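Local coordinates for protein xylan esterase 1 (Thermoanaerobacterium sp. 'JW/SL YS485', PDB 3FCY) that probably hydrolyses carboxylic esters, removing acetyl groups from xylan as an alpha/beta-hydrolase of carbohydrate esterase family 7, at residues F30-T41 and P302-N312. Numbering follows the deposited sequence.
Sequences FDMPLQKLREYT and PPSTVFAAYNN
Leu-37 lies over one face of the Phe-307 ring, its CB 4.0 Å from the ring centroid and 23° off the normal, a CH-pi contact displaced toward the rim. With CG anti to its carbonyl carbon (chi1 -69°), Leu-37 also carries CD1 to the Pro-303 ring and sets CD2 3.5 Å from Ser-304 CA. Leu-34 CD1 reaches Phe-307 CZ at 3.9 Å, while Val-294 of strand 289-295 and Ile-319 of strand 317-322 also touch Phe-307. Before the short helix 34-37, Asp-31 meets the first turn of helix 303-310: its OD2 takes the Ser-304 hydroxyl at 2.7 Å on the syn lone pair and accepts Ser-304 N from above the carboxylate plane (N-H...O 160°). Asp-31 OD1 takes Met-32 N on its anti lone pair and a salt bridge from Arg-239, which also bonds Ser-304 OG, so both carboxylate oxygens are engaged. In this alpha/beta-hydrolase fold, helix 303-310 follows the loop bearing Asp-298, the predicted charge-relay acid, and the N-terminal segment packs on that helix, with Pro-303 near, without touching, the probable Ser-His-Asp triad. Ser-304 O sits 3.0 Å from both Tyr-40 CD2 and CE2, near the ring plane, and CE2 also lies against Ala-308 CB; the Tyr-40 hydroxyl bonds Asp-236. Asn-311 ND2 donates to Tyr-40 O at 2.7 Å, nearly in its own amide plane, and weakly to Leu-37 O. A water donates to both Asn-311 OD1 and Arg-38 O, bridging the two acceptors, and Asn-312 ND2 donates both to Thr-41 O, at 3.3 Å from above the carbonyl plane, and to Ala-308 O four residues back.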
ATOM      1  N   PHE A  30      15.119   7.802   9.929  1.00 42.95           N
ATOM      2  CA  PHE A  30      15.633   7.617   8.544  1.00 42.94           C
ATOM      3  C   PHE A  30      16.733   8.631   8.239  1.00 42.93           C
ATOM      4  O   PHE A  30      17.280   8.651   7.134  1.00 42.81           O
ATOM      5  CB  PHE A  30      14.488   7.753   7.533  1.00 42.72           C
ATOM      6  CG  PHE A  30      13.872   9.125   7.487  1.00 43.49           C
ATOM      7  CD1 PHE A  30      14.463  10.146   6.744  1.00 42.18           C
ATOM      8  CD2 PHE A  30      12.703   9.400   8.194  1.00 43.64           C
ATOM      9  CE1 PHE A  30      13.900  11.421   6.707  1.00 42.45           C
ATOM     10  CE2 PHE A  30      12.131  10.674   8.163  1.00 42.98           C
ATOM     11  CZ  PHE A  30      12.732  11.686   7.416  1.00 41.44           C
ATOM     12  N   ASP A  31      17.042   9.475   9.221  1.00 41.89           N
ATOM     13  CA  ASP A  31      18.096  10.478   9.082  1.00 41.57           C
ATOM     14  C   ASP A  31      18.735  10.698  10.454  1.00 41.40           C
ATOM     15  O   ASP A  31      18.180  10.290  11.473  1.00 41.10           O
ATOM     16  CB  ASP A  31      17.534  11.804   8.559  1.00 40.13           C
ATOM     17  CG  ASP A  31      18.563  12.601   7.766  1.00 38.23           C
ATOM     18  OD1 ASP A  31      19.756  12.570   8.135  1.00 37.50           O
ATOM     19  OD2 ASP A  31      18.182  13.260   6.777  1.00 37.22           O
ATOM     20  N   MET A  32      19.896  11.345  10.477  1.00 41.11           N
ATOM     21  CA  MET A  32      20.606  11.600  11.728  1.00 41.47           C
ATOM     22  C   MET A  32      19.792  12.439  12.717  1.00 41.89           C
ATOM     23  O   MET A  32      18.892  13.180  12.327  1.00 40.95           O
ATOM     24  CB  MET A  32      21.940  12.295  11.435  1.00 42.06           C
ATOM     25  CG  MET A  32      21.810  13.596  10.653  1.00 43.77           C
ATOM     26  SD  MET A  32      23.401  14.409  10.378  1.00 44.37           S
ATOM     27  CE  MET A  32      24.007  13.517   8.938  1.00 43.82           C
ATOM     28  N   PRO A  33      20.102  12.323  14.020  1.00 42.18           N
ATOM     29  CA  PRO A  33      19.385  13.084  15.048  1.00 41.71           C
ATOM     30  C   PRO A  33      19.638  14.585  14.923  1.00 40.49           C
ATOM     31  O   PRO A  33      20.680  15.007  14.420  1.00 39.25           O
ATOM     32  CB  PRO A  33      19.933  12.503  16.349  1.00 42.97           C
ATOM     33  CG  PRO A  33      21.343  12.134  15.977  1.00 43.43           C
ATOM     34  CD  PRO A  33      21.151  11.482  14.626  1.00 43.02           C
ATOM     35  N   LEU A  34      18.678  15.381  15.384  1.00 40.30           N
ATOM     36  CA  LEU A  34      18.774  16.839  15.318  1.00 41.55           C
ATOM     37  C   LEU A  34      20.127  17.361  15.791  1.00 42.61           C
ATOM     38  O   LEU A  34      20.708  18.255  15.173  1.00 42.90           O
ATOM     39  CB  LEU A  34      17.658  17.475  16.155  1.00 40.13           C
ATOM     40  CG  LEU A  34      17.575  19.002  16.130  1.00 38.98           C
ATOM     41  CD1 LEU A  34      17.380  19.488  14.696  1.00 36.38           C
ATOM     42  CD2 LEU A  34      16.425  19.462  17.010  1.00 38.69           C
ATOM     43  N   GLN A  35      20.623  16.798  16.889  1.00 43.42           N
ATOM     44  CA  GLN A  35      21.908  17.199  17.449  1.00 44.53           C
ATOM     45  C   GLN A  35      22.990  17.213  16.373  1.00 42.81           C
ATOM     46  O   GLN A  35      23.819  18.123  16.322  1.00 41.77           O
ATOM     47  CB  GLN A  35      22.307  16.241  18.582  1.00 48.53           C
ATOM     48  CG  GLN A  35      22.225  14.763  18.197  1.00 53.84           C
ATOM     49  CD  GLN A  35      22.625  13.821  19.328  1.00 56.52           C
ATOM     50  OE1 GLN A  35      22.050  13.857  20.420  1.00 57.99           O
ATOM     51  NE2 GLN A  35      23.611  12.965  19.065  1.00 56.54           N
ATOM     52  N   LYS A  36      22.972  16.208  15.504  1.00 41.76           N
ATOM     53  CA  LYS A  36      23.965  16.112  14.441  1.00 39.42           C
ATOM     54  C   LYS A  36      23.585  16.884  13.175  1.00 37.52           C
ATOM     55  O   LYS A  36      24.457  17.303  12.415  1.00 35.38           O
ATOM     56  CB  LYS A  36      24.237  14.638  14.134  1.00 41.96           C
ATOM     57  CG  LYS A  36      24.897  13.930  15.312  1.00 45.65           C
ATOM     58  CD  LYS A  36      25.054  12.437  15.102  1.00 49.01           C
ATOM     59  CE  LYS A  36      25.675  11.793  16.339  1.00 50.65           C
ATOM     60  NZ  LYS A  36      25.704  10.305  16.259  1.00 52.32           N
ATOM     61  N   LEU A  37      22.287  17.077  12.950  1.00 36.28           N
ATOM     62  CA  LEU A  37      21.833  17.833  11.785  1.00 35.73           C
ATOM     63  C   LEU A  37      22.418  19.236  11.890  1.00 35.35           C
ATOM     64  O   LEU A  37      22.928  19.789  10.917  1.00 34.13           O
ATOM     65  CB  LEU A  37      20.304  17.927  11.761  1.00 33.96           C
ATOM     66  CG  LEU A  37      19.515  16.649  11.484  1.00 34.23           C
ATOM     67  CD1 LEU A  37      18.032  16.906  11.715  1.00 34.92           C
ATOM     68  CD2 LEU A  37      19.767  16.196  10.054  1.00 33.55           C
ATOM     69  N   ARG A  38      22.344  19.797  13.095  1.00 36.36           N
ATOM     70  CA  ARG A  38      22.852  21.136  13.381  1.00 37.04           C
ATOM     71  C   ARG A  38      24.289  21.339  12.898  1.00 35.76           C
ATOM     72  O   ARG A  38      24.676  22.448  12.538  1.00 35.53           O
ATOM     73  CB  ARG A  38      22.806  21.397  14.890  1.00 39.79           C
ATOM     74  CG  ARG A  38      21.446  21.208  15.549  1.00 42.01           C
ATOM     75  CD  ARG A  38      20.540  22.398  15.321  1.00 43.54           C
ATOM     76  NE  ARG A  38      19.334  22.334  16.148  1.00 44.30           N
ATOM     77  CZ  ARG A  38      18.330  23.202  16.064  1.00 43.47           C
ATOM     78  NH1 ARG A  38      18.387  24.200  15.193  1.00 41.32           N
ATOM     79  NH2 ARG A  38      17.267  23.068  16.848  1.00 43.19           N
ATOM     80  N   GLU A  39      25.076  20.266  12.891  1.00 35.14           N
ATOM     81  CA  GLU A  39      26.478  20.342  12.482  1.00 36.51           C
ATOM     82  C   GLU A  39      26.773  19.840  11.066  1.00 35.41           C
ATOM     83  O   GLU A  39      27.852  20.082  10.530  1.00 34.92           O
ATOM     84  CB  GLU A  39      27.330  19.549  13.473  1.00 39.25           C
ATOM     85  CG  GLU A  39      26.986  19.811  14.926  1.00 42.99           C
ATOM     86  CD  GLU A  39      27.983  20.715  15.609  1.00 47.32           C
ATOM     87  OE1 GLU A  39      28.107  21.896  15.211  1.00 48.37           O
ATOM     88  OE2 GLU A  39      28.651  20.235  16.550  1.00 51.63           O
ATOM     89  N   TYR A  40      25.820  19.136  10.465  1.00 35.05           N
ATOM     90  CA  TYR A  40      26.006  18.591   9.123  1.00 33.79           C
ATOM     91  C   TYR A  40      26.115  19.678   8.049  1.00 33.20           C
ATOM     92  O   TYR A  40      25.244  20.544   7.938  1.00 31.82           O
ATOM     93  CB  TYR A  40      24.851  17.645   8.802  1.00 33.63           C
ATOM     94  CG  TYR A  40      24.915  17.043   7.421  1.00 33.13           C
ATOM     95  CD1 TYR A  40      25.937  16.162   7.065  1.00 33.74           C
ATOM     96  CD2 TYR A  40      23.946  17.352   6.468  1.00 32.12           C
ATOM     97  CE1 TYR A  40      25.989  15.601   5.790  1.00 32.00           C
ATOM     98  CE2 TYR A  40      23.990  16.800   5.194  1.00 31.52           C
ATOM     99  CZ  TYR A  40      25.009  15.927   4.863  1.00 30.94           C
ATOM    100  OH  TYR A  40      25.040  15.381   3.606  1.00 28.88           O
ATOM    101  N   THR A  41      27.179  19.618   7.250  1.00 32.43           N
ATOM    102  CA  THR A  41      27.402  20.611   6.203  1.00 33.12           C
ATOM    103  C   THR A  41      27.288  20.095   4.767  1.00 32.01           C
ATOM    104  O   THR A  41      27.627  20.809   3.823  1.00 31.74           O
ATOM    105  CB  THR A  41      28.781  21.276   6.365  1.00 35.03           C
ATOM    106  OG1 THR A  41      29.795  20.265   6.383  1.00 37.52           O
ATOM    107  CG2 THR A  41      28.840  22.073   7.671  1.00 36.14           C
ATOM    108  N   PRO A 302      15.039  15.007   2.698  1.00 28.52           N
ATOM    109  CA  PRO A 302      15.685  14.592   3.946  1.00 28.14           C
ATOM    110  C   PRO A 302      16.155  15.780   4.778  1.00 27.98           C
ATOM    111  O   PRO A 302      16.800  16.690   4.263  1.00 27.06           O
ATOM    112  CB  PRO A 302      16.846  13.733   3.459  1.00 28.07           C
ATOM    113  CG  PRO A 302      16.277  13.089   2.234  1.00 28.48           C
ATOM    114  CD  PRO A 302      15.577  14.248   1.553  1.00 29.58           C
ATOM    115  N   PRO A 303      15.838  15.778   6.083  1.00 27.68           N
ATOM    116  CA  PRO A 303      16.230  16.863   6.988  1.00 27.80           C
ATOM    117  C   PRO A 303      17.705  17.227   6.849  1.00 27.69           C
ATOM    118  O   PRO A 303      18.063  18.404   6.869  1.00 28.36           O
ATOM    119  CB  PRO A 303      15.905  16.297   8.364  1.00 27.33           C
ATOM    120  CG  PRO A 303      14.710  15.430   8.086  1.00 29.39           C
ATOM    121  CD  PRO A 303      15.112  14.721   6.809  1.00 27.14           C
ATOM    122  N   SER A 304      18.555  16.216   6.695  1.00 27.33           N
ATOM    123  CA  SER A 304      19.991  16.448   6.560  1.00 26.37           C
ATOM    124  C   SER A 304      20.347  17.289   5.333  1.00 25.82           C
ATOM    125  O   SER A 304      21.266  18.109   5.384  1.00 25.48           O
ATOM    126  CB  SER A 304      20.749  15.112   6.527  1.00 26.11           C
ATOM    127  OG  SER A 304      20.300  14.273   5.476  1.00 27.50           O
ATOM    128  N   THR A 305      19.627  17.101   4.230  1.00 25.23           N
ATOM    129  CA  THR A 305      19.914  17.883   3.028  1.00 24.39           C
ATOM    130  C   THR A 305      19.461  19.329   3.227  1.00 23.73           C
ATOM    131  O   THR A 305      20.029  20.253   2.649  1.00 23.43           O
ATOM    132  CB  THR A 305      19.206  17.304   1.779  1.00 24.95           C
ATOM    133  OG1 THR A 305      17.785  17.384   1.947  1.00 25.09           O
ATOM    134  CG2 THR A 305      19.613  15.856   1.569  1.00 25.88           C
ATOM    135  N   VAL A 306      18.432  19.519   4.047  1.00 23.91           N
ATOM    136  CA  VAL A 306      17.928  20.860   4.324  1.00 24.15           C
ATOM    137  C   VAL A 306      18.918  21.591   5.235  1.00 25.52           C
ATOM    138  O   VAL A 306      19.231  22.759   5.004  1.00 25.88           O
ATOM    139  CB  VAL A 306      16.532  20.801   4.993  1.00 24.24           C
ATOM    140  CG1 VAL A 306      16.083  22.199   5.425  1.00 23.82           C
ATOM    141  CG2 VAL A 306      15.523  20.208   4.013  1.00 23.02           C
ATOM    142  N   PHE A 307      19.421  20.905   6.259  1.00 25.15           N
ATOM    143  CA  PHE A 307      20.381  21.534   7.159  1.00 26.86           C
ATOM    144  C   PHE A 307      21.703  21.811   6.463  1.00 27.31           C
ATOM    145  O   PHE A 307      22.413  22.745   6.827  1.00 27.33           O
ATOM    146  CB  PHE A 307      20.615  20.686   8.411  1.00 26.89           C
ATOM    147  CG  PHE A 307      19.700  21.036   9.549  1.00 26.61           C
ATOM    148  CD1 PHE A 307      18.504  20.357   9.735  1.00 27.24           C
ATOM    149  CD2 PHE A 307      20.013  22.085  10.407  1.00 27.90           C
ATOM    150  CE1 PHE A 307      17.630  20.717  10.760  1.00 28.13           C
ATOM    151  CE2 PHE A 307      19.144  22.454  11.435  1.00 28.23           C
ATOM    152  CZ  PHE A 307      17.951  21.768  11.610  1.00 26.27           C
ATOM    153  N   ALA A 308      22.031  21.010   5.455  1.00 26.99           N
ATOM    154  CA  ALA A 308      23.269  21.216   4.712  1.00 26.64           C
ATOM    155  C   ALA A 308      23.216  22.582   4.027  1.00 26.56           C
ATOM    156  O   ALA A 308      24.196  23.325   4.022  1.00 27.60           O
ATOM    157  CB  ALA A 308      23.451  20.113   3.673  1.00 27.22           C
ATOM    158  N   ALA A 309      22.067  22.913   3.447  1.00 24.35           N
ATOM    159  CA  ALA A 309      21.914  24.197   2.776  1.00 24.10           C
ATOM    160  C   ALA A 309      21.936  25.296   3.829  1.00 25.23           C
ATOM    161  O   ALA A 309      22.628  26.295   3.679  1.00 24.85           O
ATOM    162  CB  ALA A 309      20.601  24.241   2.004  1.00 23.86           C
ATOM    163  N   TYR A 310      21.173  25.094   4.899  1.00 25.40           N
ATOM    164  CA  TYR A 310      21.102  26.061   5.990  1.00 26.76           C
ATOM    165  C   TYR A 310      22.483  26.352   6.591  1.00 27.39           C
ATOM    166  O   TYR A 310      22.837  27.507   6.825  1.00 26.95           O
ATOM    167  CB  TYR A 310      20.181  25.532   7.094  1.00 26.52           C
ATOM    168  CG  TYR A 310      20.073  26.447   8.293  1.00 27.12           C
ATOM    169  CD1 TYR A 310      19.327  27.625   8.231  1.00 25.61           C
ATOM    170  CD2 TYR A 310      20.730  26.145   9.486  1.00 26.35           C
ATOM    171  CE1 TYR A 310      19.235  28.481   9.328  1.00 26.17           C
ATOM    172  CE2 TYR A 310      20.648  26.993  10.590  1.00 27.89           C
ATOM    173  CZ  TYR A 310      19.898  28.156  10.504  1.00 26.05           C
ATOM    174  OH  TYR A 310      19.803  28.987  11.594  1.00 27.52           O
ATOM    175  N   ASN A 311      23.259  25.300   6.832  1.00 27.57           N
ATOM    176  CA  ASN A 311      24.577  25.461   7.434  1.00 30.14           C
ATOM    177  C   ASN A 311      25.652  26.044   6.527  1.00 30.58           C
ATOM    178  O   ASN A 311      26.770  26.295   6.973  1.00 31.81           O
ATOM    179  CB  ASN A 311      25.053  24.135   8.036  1.00 28.90           C
ATOM    180  CG  ASN A 311      24.270  23.755   9.279  1.00 31.15           C
ATOM    181  OD1 ASN A 311      23.915  24.620  10.085  1.00 31.58           O
ATOM    182  ND2 ASN A 311      24.005  22.464   9.450  1.00 30.29           N
ATOM    183  N   ASN A 312      25.320  26.270   5.261  1.00 29.75           N
ATOM    184  CA  ASN A 312      26.280  26.858   4.334  1.00 30.09           C
ATOM    185  C   ASN A 312      25.994  28.342   4.134  1.00 29.61           C
ATOM    186  O   ASN A 312      26.729  29.043   3.434  1.00 27.72           O
ATOM    187  CB  ASN A 312      26.250  26.121   2.995  1.00 31.73           C
ATOM    188  CG  ASN A 312      27.130  24.887   2.998  1.00 34.59           C
ATOM    189  OD1 ASN A 312      28.349  24.989   3.118  1.00 36.56           O
ATOM    190  ND2 ASN A 312      26.518  23.717   2.876  1.00 36.79           N
TER
HETATM  191  O   HOH W   1      22.527  24.040  12.313  1.00 41.17           O